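Local coordinates for mandelate racemase/muconate lactonizing protein (Thermobispora bispora, PDB 3VC5) that probably dehydrates D-glucarate to 5-dehydro-4-deoxy-D-glucarate with the aid of magnesium, as a member of the mandelate racemase/muconate lactonizing enzyme family, at residues L284-V290 with P304-L309; L236-A242 with V259-D265. All coordinates share one frame; numbering follows the deposited sequence.

Interaction 1: residues L284-V290 with P304-L309; sequences LATNMCV and PIGVLL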
loop_
_atom_site.group_PDB
_atom_site.type_symbol
_atom_site.label_atom_id
_atom_site.label_comp_id
_atom_site.label_asym_id
_atom_site.label_seq_id
_atom_site.Cartn_x
_atom_site.Cartn_y
_atom_site.Cartn_z
ATOM N N LEU A 284 -11.105 20.452 4.157
ATOM C CA LEU A 284 -11.701 19.743 5.290
ATOM C C LEU A 284 -10.874 18.483 5.554
ATOM O O LEU A 284 -10.238 17.934 4.634
ATOM C CB LEU A 284 -13.132 19.312 4.981
ATOM C CG LEU A 284 -14.113 20.448 4.673
ATOM C CD1 LEU A 284 -15.559 19.917 4.700
ATOM C CD2 LEU A 284 -13.939 21.625 5.634
ATOM N N ALA A 285 -10.886 18.038 6.817
ATOM C CA ALA A 285 -10.246 16.797 7.210
ATOM C C ALA A 285 -11.273 15.932 7.911
ATOM O O ALA A 285 -12.300 16.430 8.379
ATOM C CB ALA A 285 -9.091 17.097 8.187
ATOM N N THR A 286 -10.980 14.637 8.060
ATOM C CA THR A 286 -11.896 13.803 8.833
ATOM C C THR A 286 -11.175 12.673 9.564
ATOM O O THR A 286 -10.138 12.146 9.072
ATOM C CB THR A 286 -13.007 13.170 7.924
ATOM O OG1 THR A 286 -14.062 12.675 8.755
ATOM C CG2 THR A 286 -12.450 12.039 7.088
ATOM N N ASN A 287 -11.751 12.282 10.704
ATOM C CA ASN A 287 -11.573 10.919 11.230
ATOM C C ASN A 287 -12.931 10.351 11.638
ATOM O O ASN A 287 -13.024 9.560 12.588
ATOM C CB ASN A 287 -10.604 10.880 12.422
ATOM C CG ASN A 287 -10.951 11.896 13.521
ATOM O OD1 ASN A 287 -10.271 12.911 13.646
ATOM N ND2 ASN A 287 -11.972 11.611 14.341
ATOM N N MET A 288 -13.983 10.738 10.892
ATOM C CA MET A 288 -15.361 10.312 11.203
ATOM C C MET A 288 -16.104 9.775 10.021
ATOM O O MET A 288 -16.780 8.771 10.182
ATOM C CB MET A 288 -16.208 11.432 11.854
ATOM C CG MET A 288 -15.630 11.877 13.209
ATOM S SD MET A 288 -16.561 13.254 13.946
ATOM C CE MET A 288 -18.112 12.470 14.403
ATOM N N CYS A 289 -16.001 10.414 8.853
ATOM C CA CYS A 289 -16.795 9.943 7.705
ATOM C C CYS A 289 -15.973 9.047 6.773
ATOM O O CYS A 289 -16.508 8.462 5.849
ATOM C CB CYS A 289 -17.431 11.140 6.947
ATOM S SG CYS A 289 -16.302 12.201 5.983
ATOM N N VAL A 290 -14.652 9.014 6.973
ATOM C CA VAL A 290 -13.774 8.060 6.270
ATOM C C VAL A 290 -12.877 7.407 7.306
ATOM O O VAL A 290 -11.918 8.059 7.791
ATOM C CB VAL A 290 -12.902 8.773 5.210
ATOM C CG1 VAL A 290 -11.999 7.781 4.469
ATOM C CG2 VAL A 290 -13.794 9.548 4.214
ATOM N N PRO A 304 -15.522 14.795 0.207
ATOM C CA PRO A 304 -15.826 15.417 1.501
ATOM C C PRO A 304 -14.560 15.979 2.161
ATOM O O PRO A 304 -14.653 16.794 3.077
ATOM C CB PRO A 304 -16.341 14.240 2.331
ATOM C CG PRO A 304 -15.634 13.029 1.748
ATOM C CD PRO A 304 -15.559 13.316 0.263
ATOM N N ILE A 305 -13.392 15.518 1.733
ATOM C CA ILE A 305 -12.151 15.899 2.429
ATOM C C ILE A 305 -11.006 16.161 1.478
ATOM O O ILE A 305 -10.943 15.608 0.378
ATOM C CB ILE A 305 -11.690 14.847 3.439
ATOM C CG1 ILE A 305 -11.315 13.556 2.692
ATOM C CG2 ILE A 305 -12.751 14.660 4.552
ATOM C CD1 ILE A 305 -10.791 12.413 3.571
ATOM N N GLY A 306 -10.085 17.006 1.942
ATOM C CA GLY A 306 -8.805 17.165 1.327
ATOM C C GLY A 306 -7.727 16.501 2.173
ATOM O O GLY A 306 -6.606 16.303 1.683
ATOM N N VAL A 307 -8.043 16.177 3.439
ATOM C CA VAL A 307 -7.072 15.604 4.384
ATOM C C VAL A 307 -7.718 14.444 5.151
ATOM O O VAL A 307 -8.788 14.614 5.751
ATOM C CB VAL A 307 -6.587 16.653 5.407
ATOM C CG1 VAL A 307 -5.558 16.035 6.348
ATOM C CG2 VAL A 307 -6.000 17.879 4.695
ATOM N N LEU A 308 -7.082 13.272 5.125
ATOM C CA LEU A 308 -7.516 12.128 5.937
ATOM C C LEU A 308 -6.598 12.045 7.172
ATOM O O LEU A 308 -5.371 12.057 7.015
ATOM C CB LEU A 308 -7.382 10.805 5.162
ATOM C CG LEU A 308 -7.771 9.561 5.959
ATOM C CD1 LEU A 308 -9.258 9.645 6.377
ATOM C CD2 LEU A 308 -7.494 8.302 5.120
ATOM N N LEU A 309 -7.174 11.939 8.370
ATOM C CA LEU A 309 -6.371 11.613 9.562
ATOM C C LEU A 309 -6.353 10.091 9.607
ATOM O O LEU A 309 -7.373 9.456 9.879
ATOM C CB LEU A 309 -7.006 12.171 10.845
ATOM C CG LEU A 309 -6.683 13.641 11.168
ATOM C CD1 LEU A 309 -7.342 14.622 10.175
ATOM C CD2 LEU A 309 -7.094 13.975 12.592
HETATM O O HOH W 1 -9.818 8.047 9.727
#
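The methyl CG2 of Thr-286 meets CG2 of Ile-305 at 3.7 Å, the two side chains crossing at about a right angle, and CD1 of Ile-305 goes on to Val-290 CG2. Next to them CD1 of Leu-308 packs on Val-290 CG1 at 3.8 Å. On the face carrying Ala-285 and Val-307, Ala-285 CB touches Val-307 CB, and Leu-309 CD1 lies 3.6 Å from Ala-285 CB. Behind them is parallel pairing, Ala-285 opposite Val-307 and Thr-286 opposite Leu-308: Leu-284 O takes both Gly-306 N and Val-307 N, Thr-286 N gives to Val-307 O, and Leu-309 N reaches Thr-286 O at 3.1 Å. Past the strand a water donates to Val-290 O and Leu-309 O. With its OG1 anti to the backbone N (chi1 -165°), Thr-286 collects Met-288 N at 2.9 Å and Cys-289 N at 3.0 Å, an ST turn and motif, and also bonds Asp-265. Replacing Thr-286 with a valine would probably leave both amides and the Asp-265 carboxylate without this partner and let the turn shift. Helix 296-302 links the strands as a beta-alpha-beta crossover of the barrel. One hydroxyl holds the turn that contains the magnesium ligand Asn-287, while its methyl stays in the apolar packing.

Interaction 2: residues L236-A242 with V259-D265; sequences LRLDPNA and VLEYLED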
loop_
_atom_site.group_PDB
_atom_site.type_symbol
_atom_site.label_atom_id
_atom_site.label_comp_id
_atom_site.label_asym_id
_atom_site.label_seq_id
_atom_site.Cartn_x
_atom_site.Cartn_y
_atom_site.Cartn_z
ATOM N N LEU A 236 -3.018 26.202 12.335
ATOM C CA LEU A 236 -4.118 26.020 13.284
ATOM C C LEU A 236 -5.183 25.115 12.715
ATOM O O LEU A 236 -5.482 25.202 11.523
ATOM C CB LEU A 236 -4.784 27.362 13.607
ATOM C CG LEU A 236 -3.896 28.457 14.194
ATOM C CD1 LEU A 236 -4.730 29.695 14.499
ATOM C CD2 LEU A 236 -3.188 27.971 15.436
ATOM N N ARG A 237 -5.765 24.256 13.559
ATOM C CA ARG A 237 -6.867 23.384 13.121
ATOM C C ARG A 237 -7.987 23.525 14.118
ATOM O O ARG A 237 -7.730 23.794 15.273
ATOM C CB ARG A 237 -6.415 21.913 13.130
ATOM C CG ARG A 237 -5.135 21.631 12.348
ATOM C CD ARG A 237 -4.376 20.431 12.983
ATOM N NE ARG A 237 -3.244 20.077 12.167
ATOM C CZ ARG A 237 -2.490 18.999 12.336
ATOM N NH1 ARG A 237 -1.501 18.781 11.473
ATOM N NH2 ARG A 237 -2.707 18.159 13.364
ATOM N N LEU A 238 -9.230 23.312 13.674
ATOM C CA LEU A 238 -10.388 23.341 14.555
ATOM C C LEU A 238 -11.198 22.086 14.280
ATOM O O LEU A 238 -11.443 21.768 13.108
ATOM C CB LEU A 238 -11.244 24.586 14.291
ATOM C CG LEU A 238 -12.567 24.725 15.075
ATOM C CD1 LEU A 238 -12.352 24.731 16.584
ATOM C CD2 LEU A 238 -13.310 26.002 14.638
ATOM N N ASP A 239 -11.618 21.391 15.347
ATOM C CA ASP A 239 -12.223 20.059 15.223
ATOM C C ASP A 239 -13.539 19.944 16.018
ATOM O O ASP A 239 -13.530 19.537 17.175
ATOM C CB ASP A 239 -11.210 19.009 15.722
ATOM C CG ASP A 239 -11.755 17.603 15.675
ATOM O OD1 ASP A 239 -12.780 17.346 14.983
ATOM O OD2 ASP A 239 -11.148 16.742 16.344
ATOM N N PRO A 240 -14.685 20.285 15.390
ATOM C CA PRO A 240 -15.957 20.192 16.108
ATOM C C PRO A 240 -16.604 18.785 16.175
ATOM O O PRO A 240 -17.698 18.654 16.721
ATOM C CB PRO A 240 -16.878 21.167 15.346
ATOM C CG PRO A 240 -16.013 21.892 14.385
ATOM C CD PRO A 240 -14.821 21.040 14.130
ATOM N N ASN A 241 -15.939 17.750 15.648
ATOM C CA ASN A 241 -16.494 16.393 15.657
ATOM C C ASN A 241 -17.965 16.337 15.209
ATOM O O ASN A 241 -18.800 15.695 15.861
ATOM C CB ASN A 241 -16.319 15.705 17.018
ATOM C CG ASN A 241 -14.899 15.263 17.269
ATOM O OD1 ASN A 241 -14.209 15.827 18.137
ATOM N ND2 ASN A 241 -14.440 14.235 16.529
ATOM N N ALA A 242 -18.249 17.027 14.108
ATOM C CA ALA A 242 -19.548 16.963 13.422
ATOM C C ALA A 242 -20.686 17.656 14.186
ATOM O O ALA A 242 -21.866 17.347 13.981
ATOM C CB ALA A 242 -19.913 15.514 13.091
ATOM N N VAL A 259 -6.947 31.348 7.916
ATOM C CA VAL A 259 -6.526 31.117 9.308
ATOM C C VAL A 259 -6.247 29.636 9.627
ATOM O O VAL A 259 -5.350 29.335 10.421
ATOM C CB VAL A 259 -7.544 31.715 10.323
ATOM C CG1 VAL A 259 -7.036 31.582 11.746
ATOM C CG2 VAL A 259 -7.829 33.182 10.007
ATOM N N LEU A 260 -6.999 28.716 9.018
ATOM C CA LEU A 260 -6.870 27.266 9.326
ATOM C C LEU A 260 -6.042 26.469 8.300
ATOM O O LEU A 260 -6.210 26.641 7.087
ATOM C CB LEU A 260 -8.266 26.622 9.453
ATOM C CG LEU A 260 -9.193 27.133 10.564
ATOM C CD1 LEU A 260 -10.567 26.484 10.453
ATOM C CD2 LEU A 260 -8.609 26.945 11.986
ATOM N N GLU A 261 -5.162 25.600 8.793
ATOM C CA GLU A 261 -4.486 24.581 7.986
ATOM C C GLU A 261 -5.587 23.699 7.373
ATOM O O GLU A 261 -5.544 23.349 6.186
ATOM C CB GLU A 261 -3.549 23.743 8.880
ATOM C CG GLU A 261 -2.791 22.636 8.164
ATOM C CD GLU A 261 -1.950 21.788 9.109
ATOM O OE1 GLU A 261 -2.207 21.804 10.340
ATOM O OE2 GLU A 261 -1.015 21.099 8.621
ATOM N N TYR A 262 -6.570 23.339 8.203
ATOM C CA TYR A 262 -7.752 22.593 7.762
ATOM C C TYR A 262 -8.874 22.680 8.800
ATOM O O TYR A 262 -8.621 22.982 9.986
ATOM C CB TYR A 262 -7.425 21.127 7.373
ATOM C CG TYR A 262 -6.727 20.218 8.373
ATOM C CD1 TYR A 262 -5.418 19.766 8.124
ATOM C CD2 TYR A 262 -7.373 19.759 9.537
ATOM C CE1 TYR A 262 -4.784 18.908 8.987
ATOM C CE2 TYR A 262 -6.714 18.892 10.436
ATOM C CZ TYR A 262 -5.425 18.465 10.132
ATOM O OH TYR A 262 -4.739 17.603 10.966
ATOM N N LEU A 263 -10.111 22.455 8.352
ATOM C CA LEU A 263 -11.271 22.434 9.237
ATOM C C LEU A 263 -11.687 20.952 9.337
ATOM O O LEU A 263 -12.050 20.335 8.345
ATOM C CB LEU A 263 -12.405 23.321 8.668
ATOM C CG LEU A 263 -13.753 23.333 9.393
ATOM C CD1 LEU A 263 -13.571 23.748 10.876
ATOM C CD2 LEU A 263 -14.780 24.257 8.670
ATOM N N GLU A 264 -11.639 20.392 10.535
ATOM C CA GLU A 264 -11.756 18.947 10.715
ATOM C C GLU A 264 -13.169 18.577 11.155
ATOM O O GLU A 264 -13.650 19.067 12.179
ATOM C CB GLU A 264 -10.759 18.544 11.804
ATOM C CG GLU A 264 -10.634 17.081 12.037
ATOM C CD GLU A 264 -9.528 16.794 13.038
ATOM O OE1 GLU A 264 -8.491 17.472 12.982
ATOM O OE2 GLU A 264 -9.694 15.895 13.867
ATOM N N ASP A 265 -13.859 17.746 10.365
ATOM C CA ASP A 265 -15.206 17.276 10.747
ATOM C C ASP A 265 -16.160 18.349 11.255
ATOM O O ASP A 265 -16.704 18.246 12.355
ATOM C CB ASP A 265 -15.084 16.165 11.789
ATOM C CG ASP A 265 -14.570 14.885 11.156
ATOM O OD1 ASP A 265 -15.097 14.535 10.050
ATOM O OD2 ASP A 265 -13.632 14.271 11.714
HETATM O O HOH W 2 -3.137 27.908 9.939
HETATM O O HOH W 3 -12.524 14.908 14.031
#
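Strands 236-239 and 262-264 run parallel, 20° apart, with Glu-261 N bonded to Leu-236 O at 2.8 Å and Glu-264 N to Leu-238 O at 2.9 Å; farther along, Ala-242 N gives to Asp-265 O. Arg-237 and Glu-261 extend alongside each other in the same direction and form a salt bridge: NE of Arg-237 meets Glu-261 OE1 at 2.7 Å, close to the guanidinium plane but from above the carboxylate plane, and NH1 adds a weak bond to the same oxygen. CG of Arg-237 sits over the Tyr-262 ring, 4.0 Å from its centroid, a CH-pi contact, and the extended chain carries the guanidinium on until Tyr-262 OH stands 2.9 Å above its centre, the two planes 21° apart. That hydroxyl is bonded to Ser-336, and Asp-365 pairs with Arg-237 NH2. On the face that carries Leu-238 and Leu-263, Leu-238 CB packs against Leu-263 CD1; Leu-260 CD2 also meets it. With helix 246-255 between them the strands form a beta-alpha-beta unit of the family's barrel, whose strand ends carry the magnesium ligands Asp-239 and Glu-264. Here the chain holds no metal, and Asp-239 OD2 lies 3.0 Å from Glu-264 OE2, two acceptors facing each other; Lys-211 forms a salt bridge with the first and Lys-209 with the second. An Asx turn ties Asp-239 OD1 to Asn-241 N. A water donates to the same OD1 and to Asp-265 OD2, each at 2.6 Å, though it has more acceptors near it than protons; Asp-265 OD1 is bonded to Thr-286.

How the interactions relate
Interactions 1 and 2 are two beta-alpha-beta units of one barrel sheet, separated by the crossover through helix 270-277, their centres 10 Å apart, with strands 262-264 and 284-286 as neighbours. Asp-265 joins them: its N lies 2.8 Å from Ala-285 O and its OD1 2.5 Å from Thr-286 OG1, both probable hydrogen bonds. Within the sheet, Ala-285 CB touches Tyr-262 CD2 at 3.4 Å. Together they bring in all three magnesium ligands: Asp-239, Glu-264 and Asn-287, whose OD1 is 3.0 Å from Glu-264 OE2. The predicted proton acceptors Lys-211 and His-338 lie about 3 Å from the side chains of Asn-241 and Asn-287 respectively; a phosphate, probably from the crystallisation liquor, lies about 5 Å from Asn-241's side chain.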